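Local coordinates for dual specificity protein phosphatase 12 (Homo sapiens, PDB 4KI9), which removes phosphate from phosphotyrosine and from phosphoserine or phosphothreonine residues of proteins, and binds two zinc ions per subunit, at residues 29-34 with 85-90; 58-63 with 127-132; 70-75 with 101-106. The protein carries 2 engineered substitutions. All blocks are in the same frame, centred on the assembly; numbering follows the deposited sequence.

Overall arrangement
This chain is the catalytic domain of a longer protein. Strand 27-34 pairs with strand 84-88 in the middle of the sheet (interaction 1), which closes a loop of 50 residues. That loop holds residues 58-63 and 70-75, whose partners come later, so interaction 1 crosses both other contacts. Interaction 3 joins helix 68-80 to helix 95-108 and is nested inside the larger loop closed by interaction 2. Interaction 2 ties the turn after strand 50-55 to the start of helix 130-141. Interactions 1 and 3 touch where I75 meets V87. Interactions 2 and 3 touch where M128 meets T101. Interactions 1 and 2 stay about 7 Å apart at their nearest atoms.

Interaction 1 of 3, residues 29-34 with 85-90; sequences AVLTVD and VLVHSH. Engineered in segment 85-90: S89 (natural residue Cys). With PO4 (phosphate ion), chain B.
V85 packs its CG2 against the CB of A29 on the sheet face that helix 68-80 covers. L86 N donates to A29 O at 2.9 Å, and L86 O accepts from L31 N at 2.8 Å. V87 returns to the helix-covered face beside L31, and its CA makes a CA-H...O contact with L31 O. H88 N donates to L31 O and H88 O accepts from V33 N. The H88 ring sits on the other face, with V30 and T32. Its CG lies between the backbone N and the carbonyl carbon (chi1 80°), which swings the ring alongside T32. H88 NE2 and T32 OG1 share a hydrogen bond of 2.7 Å. V30 CG1 meets the ring edge 3.7 Å from H88 CD2. H88 ND1 donates to S89 O at 3.1 Å, so both ring nitrogens are hydrogen-bonded, which fixes the rotation of the ring. H88 probably helps hold the start of the loop that follows. The engineered S89 replaces the cysteine expected to carry the phosphocysteine intermediate. S89 OG hydrogen-bonds at 2.7 Å to O3 of a phosphate, probably from the crystallisation liquor. D34 OD2 lies against the S89-H90 peptide, 3.3 Å from S89 C. H90 N bonds weakly to phosphate O1; R95 NE and the N atoms of A91, V93 and S94 complete the grip. The central parallel strand thus leads into the P-loop of cysteine-dependent phosphatases, which runs from S89 to R95.

Interaction 2 of 3, residues 58-63 with 127-132; sequences DKPETD and KMNEGF
D58 OD1 is held by two hydrogen bonds, one from N129 ND2 and one shared with S94 OG of the substrate site. The N129 ND2 to D58 OD1 bond is 2.9 Å long and fairly straight, at 160°. D58 OD1 lies close to the amide plane of N129, and the amide meets it nearly along the C-O axis of the carboxylate. The two side chains run alongside in opposite senses, their flat groups 35° apart. The other end of the same amide works on the helix. N129 is the N-cap of helix 130-141, and its OD1 accepts from F132 N at 3.0 Å, with the donor above the carbonyl plane. With CG between the backbone N and the carbonyl carbon (chi1 76°), the amide turns back over the helix start, and both bonds hold it against turning. N129 ND2 stands 3.0 Å above one face of the F132 ring, offset toward the rim. T62 O comes to the ring edge, in plane, 3.7 Å from F132 CE1. T62 O also accepts from Q135 NE2, one turn further along the helix. P60 packs against the first turn of the helix. Its CA is 3.8 Å from G131 CA, and its CG is 3.2 Å from E130 OE1. The 58-63 loop folds through a type I turn from K59 to T62. Its D58 side chain comes within about 3 Å of the bound phosphate at the nearest atoms. This placement is consistent with the general-acid loop of dual-specificity phosphatases, here joined to an asparagine-capped helix.

Interaction 3 of 3, residues 70-75 with 101-106; sequences RAVAFI and TAFLMK. Engineered in segment 70-75: A71 (natural residue Cys).
I75 CG2 sits over one face of the F103 ring, 3.9 Å from its centroid and 26° off the ring normal, a CH-pi contact. The methyl is offset toward the rim, and its shortest approach is 3.5 Å to F103 CE1. V72 lies about one turn earlier on the same helix. Its CG1 lies 3.9 Å from F103 CD1 and also meets K106 CD. Its CG2 drops onto the other backbone, 3.7 Å from F103 N, with A102 CB nearby. F103 carries its CG anti to the backbone N (chi1 174°), which turns the ring toward V72 and I75. With an alanine in place of F103, the I75 methyl is likely to lose the ring face it rests on, and a gap would probably open between the helices. Further out, the extended K106 chain passes V72 and ends in a salt bridge with D69 of helix 68-80, a second link between the helices. F103 also touches Q5 of strand 2-5, while I75 rests on L31. The two helix segments cross at -75°, with axes 9.3 Å apart. Helices 68-80 and 95-108 thus pack together against one face of the central sheet, as in the protein tyrosine phosphatase fold.

Interaction 1 of 3, residues 29-34 with 85-90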
ATOM      1  N   ALA A  29      11.326   6.040   6.181  1.00 21.67           N
ATOM      2  CA  ALA A  29      10.715   5.972   4.857  1.00 16.62           C
ATOM      3  C   ALA A  29       9.203   5.976   5.008  1.00 22.22           C
ATOM      4  O   ALA A  29       8.641   5.163   5.740  1.00 20.88           O
ATOM      5  CB  ALA A  29      11.189   4.739   4.096  1.00 14.87           C
ATOM      6  N   VAL A  30       8.537   6.908   4.332  1.00 20.54           N
ATOM      7  CA  VAL A  30       7.099   7.053   4.500  1.00 21.11           C
ATOM      8  C   VAL A  30       6.400   7.086   3.161  1.00 21.77           C
ATOM      9  O   VAL A  30       6.699   7.934   2.317  1.00 19.76           O
ATOM     10  CB  VAL A  30       6.742   8.330   5.302  1.00 22.53           C
ATOM     11  CG1 VAL A  30       5.219   8.506   5.369  1.00 20.42           C
ATOM     12  CG2 VAL A  30       7.338   8.268   6.712  1.00 23.76           C
ATOM     13  N   LEU A  31       5.489   6.140   2.961  1.00 15.73           N
ATOM     14  CA  LEU A  31       4.672   6.124   1.762  1.00 19.44           C
ATOM     15  C   LEU A  31       3.307   6.645   2.148  1.00 21.16           C
ATOM     16  O   LEU A  31       2.588   6.018   2.928  1.00 19.49           O
ATOM     17  CB  LEU A  31       4.551   4.708   1.193  1.00 15.66           C
ATOM     18  CG  LEU A  31       3.985   4.586  -0.236  1.00 19.25           C
ATOM     19  CD1 LEU A  31       4.321   3.202  -0.778  1.00 21.03           C
ATOM     20  CD2 LEU A  31       2.471   4.787  -0.304  1.00 18.65           C
ATOM     21  N   THR A  32       2.964   7.799   1.599  1.00 21.17           N
ATOM     22  CA  THR A  32       1.644   8.390   1.767  1.00 20.95           C
ATOM     23  C   THR A  32       0.758   8.017   0.575  1.00 22.31           C
ATOM     24  O   THR A  32       1.091   8.307  -0.573  1.00 18.61           O
ATOM     25  CB  THR A  32       1.743   9.923   1.858  1.00 21.24           C
ATOM     26  OG1 THR A  32       2.612  10.290   2.943  1.00 24.85           O
ATOM     27  CG2 THR A  32       0.367  10.552   2.044  1.00 24.97           C
ATOM     28  N   VAL A  33      -0.358   7.347   0.846  1.00 20.19           N
ATOM     29  CA  VAL A  33      -1.346   7.094  -0.193  1.00 20.04           C
ATOM     30  C   VAL A  33      -2.649   7.752   0.260  1.00 25.71           C
ATOM     31  O   VAL A  33      -3.353   7.239   1.121  1.00 26.36           O
ATOM     32  CB  VAL A  33      -1.484   5.570  -0.518  1.00 24.07           C
ATOM     33  CG1 VAL A  33      -1.635   4.732   0.761  1.00 24.12           C
ATOM     34  CG2 VAL A  33      -2.632   5.321  -1.491  1.00 24.08           C
ATOM     35  N   ASP A  34      -2.936   8.921  -0.304  1.00 26.90           N
ATOM     36  CA  ASP A  34      -3.945   9.801   0.253  1.00 27.74           C
ATOM     37  C   ASP A  34      -4.210  10.892  -0.773  1.00 28.78           C
ATOM     38  O   ASP A  34      -3.573  10.917  -1.831  1.00 22.52           O
ATOM     39  CB  ASP A  34      -3.399  10.413   1.543  1.00 24.46           C
ATOM     40  CG  ASP A  34      -4.482  10.708   2.569  1.00 34.09           C
ATOM     41  OD1 ASP A  34      -5.640  10.921   2.175  1.00 36.07           O
ATOM     42  OD2 ASP A  34      -4.160  10.743   3.776  1.00 39.65           O
ATOM     43  N   VAL A  85       9.691   1.372   7.599  1.00 18.03           N
ATOM     44  CA  VAL A  85       8.761   2.007   6.674  1.00 20.43           C
ATOM     45  C   VAL A  85       7.366   2.200   7.283  1.00 25.75           C
ATOM     46  O   VAL A  85       6.829   1.299   7.929  1.00 27.70           O
ATOM     47  CB  VAL A  85       8.604   1.135   5.403  1.00 23.65           C
ATOM     48  CG1 VAL A  85       7.527   1.694   4.484  1.00 21.92           C
ATOM     49  CG2 VAL A  85       9.914   1.035   4.677  1.00 21.98           C
ATOM     50  N   LEU A  86       6.786   3.379   7.073  1.00 17.47           N
ATOM     51  CA  LEU A  86       5.379   3.618   7.392  1.00 17.75           C
ATOM     52  C   LEU A  86       4.600   3.793   6.096  1.00 21.07           C
ATOM     53  O   LEU A  86       4.995   4.580   5.233  1.00 20.89           O
ATOM     54  CB  LEU A  86       5.231   4.884   8.241  1.00 19.57           C
ATOM     55  CG  LEU A  86       3.774   5.333   8.472  1.00 28.29           C
ATOM     56  CD1 LEU A  86       2.971   4.290   9.265  1.00 28.70           C
ATOM     57  CD2 LEU A  86       3.708   6.703   9.149  1.00 28.86           C
ATOM     58  N   VAL A  87       3.508   3.051   5.947  1.00 18.29           N
ATOM     59  CA  VAL A  87       2.570   3.280   4.844  1.00 21.13           C
ATOM     60  C   VAL A  87       1.305   3.821   5.472  1.00 23.72           C
ATOM     61  O   VAL A  87       0.712   3.165   6.336  1.00 24.74           O
ATOM     62  CB  VAL A  87       2.198   1.978   4.104  1.00 20.40           C
ATOM     63  CG1 VAL A  87       1.175   2.275   3.008  1.00 20.37           C
ATOM     64  CG2 VAL A  87       3.437   1.317   3.517  1.00 21.89           C
ATOM     65  N   HIS A  88       0.888   5.019   5.087  1.00 22.02           N
ATOM     66  CA  HIS A  88      -0.313   5.584   5.710  1.00 23.72           C
ATOM     67  C   HIS A  88      -1.299   6.182   4.718  1.00 27.76           C
ATOM     68  O   HIS A  88      -0.916   6.673   3.649  1.00 22.09           O
ATOM     69  CB  HIS A  88       0.053   6.640   6.762  1.00 30.10           C
ATOM     70  CG  HIS A  88       0.385   7.979   6.177  1.00 30.59           C
ATOM     71  ND1 HIS A  88      -0.542   8.987   6.067  1.00 25.50           N
ATOM     72  CD2 HIS A  88       1.539   8.469   5.661  1.00 31.64           C
ATOM     73  CE1 HIS A  88       0.024  10.048   5.515  1.00 30.53           C
ATOM     74  NE2 HIS A  88       1.286   9.759   5.260  1.00 30.72           N
ATOM     75  N   SER A  89      -2.576   6.130   5.098  1.00 25.13           N
ATOM     76  CA  SER A  89      -3.649   6.813   4.393  1.00 24.45           C
ATOM     77  C   SER A  89      -4.293   7.819   5.359  1.00 32.00           C
ATOM     78  O   SER A  89      -3.619   8.339   6.243  1.00 39.72           O
ATOM     79  CB  SER A  89      -4.674   5.793   3.896  1.00 31.53           C
ATOM     80  OG  SER A  89      -4.990   4.838   4.901  1.00 38.30           O
ATOM     81  N   HIS A  90      -5.582   8.104   5.196  1.00 28.34           N
ATOM     82  CA  HIS A  90      -6.263   8.971   6.161  1.00 36.08           C
ATOM     83  C   HIS A  90      -6.821   8.195   7.358  1.00 36.28           C
ATOM     84  O   HIS A  90      -6.579   8.559   8.508  1.00 37.54           O
ATOM     85  CB  HIS A  90      -7.372   9.802   5.511  1.00 35.29           C
ATOM     86  CG  HIS A  90      -8.033  10.756   6.461  1.00 31.44           C
ATOM     87  ND1 HIS A  90      -9.322  10.583   6.916  1.00 37.46           N
ATOM     88  CD2 HIS A  90      -7.569  11.879   7.059  1.00 31.98           C
ATOM     89  CE1 HIS A  90      -9.628  11.565   7.748  1.00 33.85           C
ATOM     90  NE2 HIS A  90      -8.582  12.363   7.852  1.00 36.09           N
TER
HETATM   91  P   PO4 B 201      -8.423   5.198   3.983  1.00 32.99           P
HETATM   92  O1  PO4 B 201      -8.157   6.643   4.336  1.00 37.17           O
HETATM   93  O2  PO4 B 201      -8.143   4.967   2.522  1.00 27.77           O
HETATM   94  O3  PO4 B 201      -7.596   4.279   4.847  1.00 25.13           O
HETATM   95  O4  PO4 B 201      -9.891   4.900   4.205  1.00 35.69           O

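Interaction 2 of 3, residues 58-63 with 127-132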
ATOM      1  N   ASP A  58     -10.073   7.385  -1.738  1.00 29.14           N
ATOM      2  CA  ASP A  58     -10.555   6.090  -1.285  1.00 28.14           C
ATOM      3  C   ASP A  58     -11.866   5.734  -1.977  1.00 31.97           C
ATOM      4  O   ASP A  58     -12.919   5.669  -1.334  1.00 33.21           O
ATOM      5  CB  ASP A  58     -10.749   6.080   0.229  1.00 28.88           C
ATOM      6  CG  ASP A  58     -11.039   4.694   0.759  1.00 36.29           C
ATOM      7  OD1 ASP A  58     -10.815   3.708   0.015  1.00 33.30           O
ATOM      8  OD2 ASP A  58     -11.479   4.590   1.917  1.00 37.87           O
ATOM      9  N   LYS A  59     -11.804   5.517  -3.287  1.00 32.18           N
ATOM     10  CA  LYS A  59     -13.002   5.180  -4.067  1.00 31.16           C
ATOM     11  C   LYS A  59     -12.717   3.954  -4.924  1.00 25.66           C
ATOM     12  O   LYS A  59     -11.582   3.759  -5.358  1.00 24.15           O
ATOM     13  CB  LYS A  59     -13.401   6.352  -4.966  1.00 30.63           C
ATOM     14  CG  LYS A  59     -13.780   7.627  -4.219  1.00 44.29           C
ATOM     15  CD  LYS A  59     -14.172   8.741  -5.184  1.00 54.21           C
ATOM     16  CE  LYS A  59     -14.659   9.993  -4.445  1.00 62.73           C
ATOM     17  NZ  LYS A  59     -14.868  11.168  -5.358  1.00 59.41           N
ATOM     18  N   PRO A  60     -13.741   3.121  -5.169  1.00 32.03           N
ATOM     19  CA  PRO A  60     -13.601   1.953  -6.047  1.00 26.99           C
ATOM     20  C   PRO A  60     -13.118   2.343  -7.428  1.00 28.12           C
ATOM     21  O   PRO A  60     -12.417   1.550  -8.067  1.00 32.10           O
ATOM     22  CB  PRO A  60     -15.033   1.404  -6.131  1.00 32.77           C
ATOM     23  CG  PRO A  60     -15.672   1.850  -4.869  1.00 38.42           C
ATOM     24  CD  PRO A  60     -15.087   3.200  -4.564  1.00 36.59           C
ATOM     25  N   GLU A  61     -13.476   3.544  -7.882  1.00 24.03           N
ATOM     26  CA  GLU A  61     -13.064   4.002  -9.210  1.00 32.71           C
ATOM     27  C   GLU A  61     -11.595   4.410  -9.242  1.00 30.77           C
ATOM     28  O   GLU A  61     -11.023   4.569 -10.320  1.00 31.36           O
ATOM     29  CB  GLU A  61     -13.911   5.178  -9.709  1.00 37.92           C
ATOM     30  CG  GLU A  61     -15.377   5.110  -9.343  1.00 48.12           C
ATOM     31  CD  GLU A  61     -15.637   5.726  -7.987  1.00 53.70           C
ATOM     32  OE1 GLU A  61     -15.507   6.966  -7.863  1.00 61.32           O
ATOM     33  OE2 GLU A  61     -15.944   4.971  -7.044  1.00 47.78           O
ATOM     34  N   THR A  62     -10.990   4.598  -8.071  1.00 25.00           N
ATOM     35  CA  THR A  62      -9.583   4.995  -8.028  1.00 25.01           C
ATOM     36  C   THR A  62      -8.708   3.882  -8.569  1.00 25.66           C
ATOM     37  O   THR A  62      -8.848   2.731  -8.169  1.00 23.40           O
ATOM     38  CB  THR A  62      -9.121   5.355  -6.604  1.00 21.65           C
ATOM     39  OG1 THR A  62      -9.843   6.505  -6.146  1.00 28.36           O
ATOM     40  CG2 THR A  62      -7.635   5.666  -6.592  1.00 22.24           C
ATOM     41  N   ASP A  63      -7.814   4.225  -9.492  1.00 22.53           N
ATOM     42  CA  ASP A  63      -6.863   3.258 -10.019  1.00 19.93           C
ATOM     43  C   ASP A  63      -5.613   3.218  -9.151  1.00 22.45           C
ATOM     44  O   ASP A  63      -4.683   4.005  -9.351  1.00 25.10           O
ATOM     45  CB  ASP A  63      -6.496   3.599 -11.468  1.00 20.04           C
ATOM     46  CG  ASP A  63      -5.462   2.647 -12.054  1.00 22.52           C
ATOM     47  OD1 ASP A  63      -5.166   1.605 -11.436  1.00 22.89           O
ATOM     48  OD2 ASP A  63      -4.952   2.923 -13.160  1.00 21.64           O
ATOM     49  N   LYS A 127     -10.391  -2.753   6.064  1.00 34.38           N
ATOM     50  CA  LYS A 127     -11.450  -3.006   5.102  1.00 36.30           C
ATOM     51  C   LYS A 127     -11.204  -2.136   3.878  1.00 40.75           C
ATOM     52  O   LYS A 127     -11.659  -0.991   3.819  1.00 40.43           O
ATOM     53  CB  LYS A 127     -12.806  -2.668   5.733  1.00 42.51           C
ATOM     54  CG  LYS A 127     -14.022  -2.915   4.845  1.00 50.06           C
ATOM     55  CD  LYS A 127     -15.299  -2.560   5.596  1.00 60.74           C
ATOM     56  CE  LYS A 127     -16.498  -2.423   4.668  1.00 69.31           C
ATOM     57  NZ  LYS A 127     -17.482  -1.411   5.175  1.00 71.81           N
ATOM     58  N   MET A 128     -10.450  -2.653   2.913  1.00 35.87           N
ATOM     59  CA  MET A 128     -10.206  -1.889   1.697  1.00 34.80           C
ATOM     60  C   MET A 128     -11.499  -1.876   0.910  1.00 31.21           C
ATOM     61  O   MET A 128     -12.281  -2.812   1.007  1.00 30.13           O
ATOM     62  CB  MET A 128      -9.067  -2.495   0.873  1.00 33.35           C
ATOM     63  CG  MET A 128      -9.408  -3.812   0.196  1.00 30.66           C
ATOM     64  SD  MET A 128      -8.010  -4.472  -0.731  1.00 29.52           S
ATOM     65  CE  MET A 128      -6.944  -4.982   0.612  1.00 26.51           C
ATOM     66  N   ASN A 129     -11.735  -0.817   0.148  1.00 34.42           N
ATOM     67  CA  ASN A 129     -12.929  -0.755  -0.676  1.00 38.72           C
ATOM     68  C   ASN A 129     -12.922  -1.863  -1.725  1.00 38.02           C
ATOM     69  O   ASN A 129     -11.888  -2.460  -2.026  1.00 33.53           O
ATOM     70  CB  ASN A 129     -13.160   0.649  -1.278  1.00 33.20           C
ATOM     71  CG  ASN A 129     -12.237   0.971  -2.449  1.00 33.84           C
ATOM     72  OD1 ASN A 129     -12.280   0.311  -3.485  1.00 33.04           O
ATOM     73  ND2 ASN A 129     -11.425   2.027  -2.301  1.00 31.24           N
ATOM     74  N   GLU A 130     -14.096  -2.132  -2.265  1.00 27.09           N
ATOM     75  CA  GLU A 130     -14.319  -3.276  -3.126  1.00 31.48           C
ATOM     76  C   GLU A 130     -13.562  -3.182  -4.435  1.00 25.97           C
ATOM     77  O   GLU A 130     -13.166  -4.202  -4.999  1.00 33.14           O
ATOM     78  CB  GLU A 130     -15.826  -3.432  -3.383  1.00 34.59           C
ATOM     79  CG  GLU A 130     -16.535  -2.151  -3.872  1.00 54.75           C
ATOM     80  CD  GLU A 130     -16.763  -1.091  -2.777  1.00 68.02           C
ATOM     81  OE1 GLU A 130     -17.417  -0.065  -3.072  1.00 75.90           O
ATOM     82  OE2 GLU A 130     -16.289  -1.272  -1.631  1.00 63.60           O
ATOM     83  N   GLY A 131     -13.382  -1.960  -4.923  1.00 31.44           N
ATOM     84  CA  GLY A 131     -12.540  -1.709  -6.083  1.00 30.26           C
ATOM     85  C   GLY A 131     -11.089  -2.129  -5.868  1.00 29.91           C
ATOM     86  O   GLY A 131     -10.471  -2.725  -6.753  1.00 23.67           O
ATOM     87  N   PHE A 132     -10.539  -1.820  -4.699  1.00 30.31           N
ATOM     88  CA  PHE A 132      -9.164  -2.202  -4.395  1.00 28.38           C
ATOM     89  C   PHE A 132      -9.008  -3.728  -4.321  1.00 26.37           C
ATOM     90  O   PHE A 132      -8.012  -4.278  -4.791  1.00 22.72           O
ATOM     91  CB  PHE A 132      -8.653  -1.516  -3.117  1.00 23.83           C
ATOM     92  CG  PHE A 132      -8.555  -0.008  -3.222  1.00 24.36           C
ATOM     93  CD1 PHE A 132      -8.556   0.624  -4.459  1.00 19.30           C
ATOM     94  CD2 PHE A 132      -8.475   0.777  -2.080  1.00 25.79           C
ATOM     95  CE1 PHE A 132      -8.469   2.009  -4.561  1.00 21.70           C
ATOM     96  CE2 PHE A 132      -8.385   2.162  -2.165  1.00 24.74           C
ATOM     97  CZ  PHE A 132      -8.384   2.782  -3.412  1.00 29.26           C
TER

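Interaction 3 of 3, residues 70-75 with 101-106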
ATOM      1  N   ARG A  70       5.336   0.499  -8.289  1.00 14.47           N
ATOM      2  CA  ARG A  70       6.109   1.638  -7.754  1.00 17.39           C
ATOM      3  C   ARG A  70       6.057   1.666  -6.224  1.00 20.75           C
ATOM      4  O   ARG A  70       7.068   1.861  -5.540  1.00 15.42           O
ATOM      5  CB  ARG A  70       5.532   2.961  -8.268  1.00 17.46           C
ATOM      6  CG  ARG A  70       5.810   3.304  -9.740  1.00 19.84           C
ATOM      7  CD  ARG A  70       4.865   4.461 -10.181  1.00 23.60           C
ATOM      8  NE  ARG A  70       5.273   5.058 -11.447  1.00 32.30           N
ATOM      9  CZ  ARG A  70       4.801   6.205 -11.947  1.00 41.32           C
ATOM     10  NH1 ARG A  70       3.878   6.919 -11.299  1.00 39.90           N
ATOM     11  NH2 ARG A  70       5.260   6.643 -13.113  1.00 33.05           N
ATOM     12  N   ALA A  71       4.866   1.474  -5.685  1.00 15.75           N
ATOM     13  CA  ALA A  71       4.678   1.514  -4.245  1.00 15.03           C
ATOM     14  C   ALA A  71       5.442   0.371  -3.597  1.00 13.30           C
ATOM     15  O   ALA A  71       6.170   0.574  -2.622  1.00 16.86           O
ATOM     16  CB  ALA A  71       3.188   1.402  -3.915  1.00 14.92           C
ATOM     17  N   VAL A  72       5.257  -0.837  -4.127  1.00 16.73           N
ATOM     18  CA  VAL A  72       5.929  -2.019  -3.584  1.00 16.30           C
ATOM     19  C   VAL A  72       7.463  -1.905  -3.697  1.00 20.01           C
ATOM     20  O   VAL A  72       8.192  -2.313  -2.785  1.00 18.90           O
ATOM     21  CB  VAL A  72       5.428  -3.317  -4.242  1.00 17.58           C
ATOM     22  CG1 VAL A  72       6.327  -4.506  -3.836  1.00 16.17           C
ATOM     23  CG2 VAL A  72       3.930  -3.561  -3.864  1.00 13.73           C
ATOM     24  N   ALA A  73       7.937  -1.343  -4.806  1.00 15.30           N
ATOM     25  CA  ALA A  73       9.375  -1.120  -5.009  1.00 17.23           C
ATOM     26  C   ALA A  73       9.949  -0.130  -3.981  1.00 14.15           C
ATOM     27  O   ALA A  73      11.076  -0.303  -3.497  1.00 16.96           O
ATOM     28  CB  ALA A  73       9.647  -0.628  -6.433  1.00 18.60           C
ATOM     29  N   PHE A  74       9.181   0.901  -3.649  1.00 19.12           N
ATOM     30  CA  PHE A  74       9.633   1.886  -2.659  1.00 18.64           C
ATOM     31  C   PHE A  74       9.800   1.209  -1.310  1.00 16.72           C
ATOM     32  O   PHE A  74      10.809   1.375  -0.624  1.00 14.85           O
ATOM     33  CB  PHE A  74       8.619   3.024  -2.531  1.00 17.79           C
ATOM     34  CG  PHE A  74       8.949   4.007  -1.437  1.00 15.58           C
ATOM     35  CD1 PHE A  74       8.285   3.963  -0.225  1.00 16.85           C
ATOM     36  CD2 PHE A  74       9.945   4.963  -1.621  1.00 14.10           C
ATOM     37  CE1 PHE A  74       8.597   4.876   0.795  1.00 19.09           C
ATOM     38  CE2 PHE A  74      10.247   5.877  -0.625  1.00 14.76           C
ATOM     39  CZ  PHE A  74       9.581   5.825   0.586  1.00 18.30           C
ATOM     40  N   ILE A  75       8.800   0.425  -0.938  1.00 16.63           N
ATOM     41  CA  ILE A  75       8.824  -0.223   0.359  1.00 19.92           C
ATOM     42  C   ILE A  75       9.943  -1.258   0.390  1.00 21.07           C
ATOM     43  O   ILE A  75      10.702  -1.330   1.359  1.00 18.42           O
ATOM     44  CB  ILE A  75       7.500  -0.916   0.673  1.00 17.84           C
ATOM     45  CG1 ILE A  75       6.357   0.112   0.673  1.00 17.13           C
ATOM     46  CG2 ILE A  75       7.613  -1.620   2.044  1.00 18.47           C
ATOM     47  CD1 ILE A  75       4.959  -0.525   0.689  1.00 18.85           C
ATOM     48  N   THR A 101      -1.095  -4.941   1.520  1.00 26.66           N
ATOM     49  CA  THR A 101      -1.496  -6.238   0.991  1.00 24.62           C
ATOM     50  C   THR A 101      -0.734  -6.542  -0.299  1.00 21.79           C
ATOM     51  O   THR A 101      -0.213  -7.649  -0.474  1.00 23.43           O
ATOM     52  CB  THR A 101      -3.015  -6.328   0.769  1.00 24.61           C
ATOM     53  OG1 THR A 101      -3.694  -6.016   1.996  1.00 26.14           O
ATOM     54  CG2 THR A 101      -3.422  -7.752   0.323  1.00 23.64           C
ATOM     55  N   ALA A 102      -0.629  -5.546  -1.180  1.00 16.60           N
ATOM     56  CA  ALA A 102       0.083  -5.740  -2.435  1.00 20.92           C
ATOM     57  C   ALA A 102       1.545  -6.090  -2.166  1.00 16.08           C
ATOM     58  O   ALA A 102       2.132  -6.951  -2.830  1.00 19.01           O
ATOM     59  CB  ALA A 102      -0.023  -4.495  -3.314  1.00 19.81           C
ATOM     60  N   PHE A 103       2.133  -5.427  -1.187  1.00 16.65           N
ATOM     61  CA  PHE A 103       3.527  -5.704  -0.835  1.00 19.70           C
ATOM     62  C   PHE A 103       3.709  -7.133  -0.323  1.00 19.91           C
ATOM     63  O   PHE A 103       4.644  -7.837  -0.703  1.00 19.22           O
ATOM     64  CB  PHE A 103       3.986  -4.728   0.240  1.00 18.35           C
ATOM     65  CG  PHE A 103       5.358  -5.025   0.768  1.00 22.72           C
ATOM     66  CD1 PHE A 103       6.486  -4.555   0.097  1.00 15.42           C
ATOM     67  CD2 PHE A 103       5.522  -5.778   1.922  1.00 21.70           C
ATOM     68  CE1 PHE A 103       7.752  -4.828   0.584  1.00 18.66           C
ATOM     69  CE2 PHE A 103       6.773  -6.064   2.402  1.00 24.34           C
ATOM     70  CZ  PHE A 103       7.895  -5.584   1.736  1.00 23.91           C
ATOM     71  N   LEU A 104       2.815  -7.549   0.562  1.00 22.47           N
ATOM     72  CA  LEU A 104       2.834  -8.909   1.077  1.00 25.00           C
ATOM     73  C   LEU A 104       2.633  -9.894  -0.063  1.00 26.14           C
ATOM     74  O   LEU A 104       3.343 -10.881  -0.150  1.00 26.39           O
ATOM     75  CB  LEU A 104       1.758  -9.100   2.146  1.00 24.95           C
ATOM     76  CG  LEU A 104       1.969  -8.345   3.455  1.00 28.92           C
ATOM     77  CD1 LEU A 104       0.843  -8.638   4.444  1.00 28.69           C
ATOM     78  CD2 LEU A 104       3.348  -8.692   4.066  1.00 30.43           C
ATOM     79  N   MET A 105       1.682  -9.608  -0.948  1.00 20.25           N
ATOM     80  CA  MET A 105       1.442 -10.456  -2.112  1.00 21.99           C
ATOM     81  C   MET A 105       2.694 -10.634  -2.976  1.00 20.83           C
ATOM     82  O   MET A 105       3.080 -11.755  -3.304  1.00 25.64           O
ATOM     83  CB  MET A 105       0.304  -9.881  -2.974  1.00 27.55           C
ATOM     84  CG  MET A 105      -1.084  -9.975  -2.339  1.00 29.29           C
ATOM     85  SD  MET A 105      -2.326  -9.069  -3.269  1.00 24.15           S
ATOM     86  CE  MET A 105      -2.307  -9.966  -4.820  1.00 21.64           C
ATOM     87  N   LYS A 106       3.319  -9.533  -3.363  1.00 18.70           N
ATOM     88  CA  LYS A 106       4.443  -9.607  -4.292  1.00 19.45           C
ATOM     89  C   LYS A 106       5.700 -10.197  -3.662  1.00 21.48           C
ATOM     90  O   LYS A 106       6.340 -11.062  -4.262  1.00 21.69           O
ATOM     91  CB  LYS A 106       4.726  -8.236  -4.920  1.00 20.12           C
ATOM     92  CG  LYS A 106       5.734  -8.294  -6.055  1.00 21.76           C
ATOM     93  CD  LYS A 106       5.874  -6.959  -6.778  1.00 22.68           C
ATOM     94  CE  LYS A 106       6.634  -7.158  -8.083  1.00 21.09           C
ATOM     95  NZ  LYS A 106       6.563  -5.982  -8.988  1.00 28.55           N
TER